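Secreted protein (PDB 5M6Q) probably acts as a microbial transglutaminase, joining the side chain of a protein glutamine to an amine and so cross-linking proteins. Local coordinates at residues Y198-T201 against L202-S206. Numbering follows the deposited sequence.
Sequences YQST and LRHYS
Thr201 caps the short helix 202-205, and its OG1 accepts a hydrogen bond from His204 N at 3.0 Å. The N-H...OG1 angle is 153°, so the bond is somewhat bent. With chi1 at 67°, OG1 lies between the backbone N and the carbonyl carbon of Thr201 and faces the first turn. With an alanine here, the OG1 acceptor is gone and His204 N would probably lose its side-chain cap, leaving the helix start less firmly fixed. Thr201 O takes the next amide, Tyr205 N, at 2.9 Å in a nearly straight bond.

The His204 side chain crosses that of Thr201 at about a right angle. His204 CB rests 3.4 Å from Thr201 OG1. The ring turns its CD2 edge to Ser200: His204 CD2 is 3.2 Å from Ser200 OG and 3.7 Å from Ser200 CB, near the ring plane. Ser200 OG itself is hydrogen-bonded to His187. At the tip, NE2 is hydrogen-bonded to a sulfonate oxygen of a bound MES, probably from the crystallisation liquor, and Tyr13 stacks on the ring.

At the far end, Ser206 N and OG grip Leu202 O from opposite faces. This is a threonine N-cap at the start of the one-turn helix 202-205, which follows strand 196-200 of the antiparallel sheet.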
ATOM      1  N   TYR A 198      -1.897 -14.203  -3.176  1.00 19.96           N
ATOM      2  CA  TYR A 198      -2.886 -14.016  -4.232  1.00 17.92           C
ATOM      3  C   TYR A 198      -2.480 -12.906  -5.178  1.00 22.82           C
ATOM      4  O   TYR A 198      -1.959 -11.880  -4.762  1.00 20.72           O
ATOM      5  CB  TYR A 198      -4.259 -13.658  -3.659  1.00 21.86           C
ATOM      6  CG  TYR A 198      -4.819 -14.648  -2.688  1.00 22.90           C
ATOM      7  CD1 TYR A 198      -4.858 -16.014  -2.986  1.00 29.93           C
ATOM      8  CD2 TYR A 198      -5.341 -14.221  -1.473  1.00 30.32           C
ATOM      9  CE1 TYR A 198      -5.394 -16.926  -2.082  1.00 27.05           C
ATOM     10  CE2 TYR A 198      -5.878 -15.119  -0.570  1.00 32.51           C
ATOM     11  CZ  TYR A 198      -5.901 -16.467  -0.878  1.00 27.18           C
ATOM     12  OH  TYR A 198      -6.444 -17.340   0.031  1.00 35.17           O
ATOM     13  N   GLN A 199      -2.770 -13.102  -6.447  1.00 19.94           N
ATOM     14  CA  GLN A 199      -2.579 -12.083  -7.457  1.00 16.45           C
ATOM     15  C   GLN A 199      -3.956 -11.855  -8.056  1.00 25.89           C
ATOM     16  O   GLN A 199      -4.471 -12.721  -8.785  1.00 24.84           O
ATOM     17  CB  GLN A 199      -1.554 -12.533  -8.505  1.00 19.14           C
ATOM     18  CG  GLN A 199      -1.371 -11.568  -9.666  1.00 20.38           C
ATOM     19  CD  GLN A 199      -0.588 -12.187 -10.815  1.00 26.47           C
ATOM     20  OE1 GLN A 199      -0.300 -13.387 -10.806  1.00 25.37           O
ATOM     21  NE2 GLN A 199      -0.239 -11.369 -11.810  1.00 22.35           N
ATOM     22  N   SER A 200      -4.574 -10.723  -7.723  1.00 19.96           N
ATOM     23  CA  SER A 200      -5.979 -10.497  -8.080  1.00 24.19           C
ATOM     24  C   SER A 200      -6.209  -9.318  -9.003  1.00 23.33           C
ATOM     25  O   SER A 200      -5.397  -8.390  -9.069  1.00 22.67           O
ATOM     26  CB  SER A 200      -6.813 -10.293  -6.819  1.00 23.54           C
ATOM     27  OG  SER A 200      -6.753 -11.444  -6.004  1.00 24.97           O
ATOM     28  N   THR A 201      -7.326  -9.352  -9.717  1.00 22.75           N
ATOM     29  CA  THR A 201      -7.817  -8.129 -10.325  1.00 22.20           C
ATOM     30  C   THR A 201      -8.228  -7.193  -9.197  1.00 21.16           C
ATOM     31  O   THR A 201      -8.536  -7.642  -8.090  1.00 18.71           O
ATOM     32  CB  THR A 201      -9.029  -8.356 -11.222  1.00 21.99           C
ATOM     33  OG1 THR A 201     -10.119  -8.755 -10.398  1.00 19.74           O
ATOM     34  CG2 THR A 201      -8.766  -9.425 -12.283  1.00 21.07           C
ATOM     35  N   LEU A 202      -8.269  -5.894  -9.483  1.00 20.23           N
ATOM     36  CA  LEU A 202      -8.748  -4.924  -8.512  1.00 20.34           C
ATOM     37  C   LEU A 202     -10.176  -5.221  -8.082  1.00 22.42           C
ATOM     38  O   LEU A 202     -10.493  -5.144  -6.902  1.00 22.02           O
ATOM     39  CB  LEU A 202      -8.662  -3.502  -9.075  1.00 21.56           C
ATOM     40  CG  LEU A 202      -9.211  -2.457  -8.099  1.00 26.77           C
ATOM     41  CD1 LEU A 202      -8.387  -2.423  -6.816  1.00 23.80           C
ATOM     42  CD2 LEU A 202      -9.305  -1.073  -8.742  1.00 26.90           C
ATOM     43  N   ARG A 203     -11.042  -5.578  -9.031  1.00 22.38           N
ATOM     44  CA  ARG A 203     -12.413  -5.907  -8.675  1.00 21.85           C
ATOM     45  C   ARG A 203     -12.466  -7.070  -7.667  1.00 23.67           C
ATOM     46  O   ARG A 203     -13.260  -7.062  -6.738  1.00 22.39           O
ATOM     47  CB  ARG A 203     -13.240  -6.275  -9.912  1.00 25.40           C
ATOM     48  CG  ARG A 203     -14.707  -6.509  -9.581  1.00 32.86           C
ATOM     49  CD  ARG A 203     -15.526  -7.020 -10.763  1.00 38.59           C
ATOM     50  NE  ARG A 203     -15.117  -6.427 -12.034  1.00 56.96           N
ATOM     51  CZ  ARG A 203     -15.422  -5.193 -12.431  1.00 62.26           C
ATOM     52  NH1 ARG A 203     -16.139  -4.388 -11.652  1.00 66.06           N
ATOM     53  NH2 ARG A 203     -14.997  -4.758 -13.614  1.00 58.60           N
ATOM     54  N   HIS A 204     -11.631  -8.079  -7.857  1.00 18.87           N
ATOM     55  CA  HIS A 204     -11.688  -9.225  -6.972  1.00 18.25           C
ATOM     56  C   HIS A 204     -11.126  -8.872  -5.599  1.00 23.10           C
ATOM     57  O   HIS A 204     -11.698  -9.233  -4.560  1.00 22.79           O
ATOM     58  CB  HIS A 204     -10.931 -10.403  -7.569  1.00 22.01           C
ATOM     59  CG  HIS A 204     -10.871 -11.585  -6.659  1.00 26.28           C
ATOM     60  ND1 HIS A 204     -11.948 -12.416  -6.454  1.00 25.67           N
ATOM     61  CD2 HIS A 204      -9.876 -12.050  -5.869  1.00 26.63           C
ATOM     62  CE1 HIS A 204     -11.616 -13.352  -5.588  1.00 28.32           C
ATOM     63  NE2 HIS A 204     -10.364 -13.157  -5.220  1.00 28.83           N
ATOM     64  N   TYR A 205      -9.996  -8.167  -5.600  1.00 21.91           N
ATOM     65  CA  TYR A 205      -9.398  -7.702  -4.358  1.00 17.94           C
ATOM     66  C   TYR A 205     -10.395  -6.830  -3.567  1.00 21.36           C
ATOM     67  O   TYR A 205     -10.443  -6.885  -2.341  1.00 20.19           O
ATOM     68  CB  TYR A 205      -8.097  -6.922  -4.624  1.00 16.83           C
ATOM     69  CG  TYR A 205      -7.554  -6.337  -3.340  1.00 21.22           C
ATOM     70  CD1 TYR A 205      -6.948  -7.157  -2.389  1.00 20.08           C
ATOM     71  CD2 TYR A 205      -7.719  -4.989  -3.038  1.00 23.52           C
ATOM     72  CE1 TYR A 205      -6.472  -6.634  -1.190  1.00 22.78           C
ATOM     73  CE2 TYR A 205      -7.251  -4.459  -1.838  1.00 18.82           C
ATOM     74  CZ  TYR A 205      -6.631  -5.295  -0.926  1.00 22.17           C
ATOM     75  OH  TYR A 205      -6.182  -4.791   0.278  1.00 23.06           O
ATOM     76  N   SER A 206     -11.211  -6.060  -4.280  1.00 23.73           N
ATOM     77  CA  SER A 206     -12.120  -5.091  -3.659  1.00 21.56           C
ATOM     78  C   SER A 206     -13.534  -5.621  -3.375  1.00 25.07           C
ATOM     79  O   SER A 206     -14.384  -4.887  -2.868  1.00 26.37           O
ATOM     80  CB  SER A 206     -12.244  -3.849  -4.557  1.00 21.13           C
ATOM     81  OG  SER A 206     -10.975  -3.336  -4.929  1.00 20.96           O
TER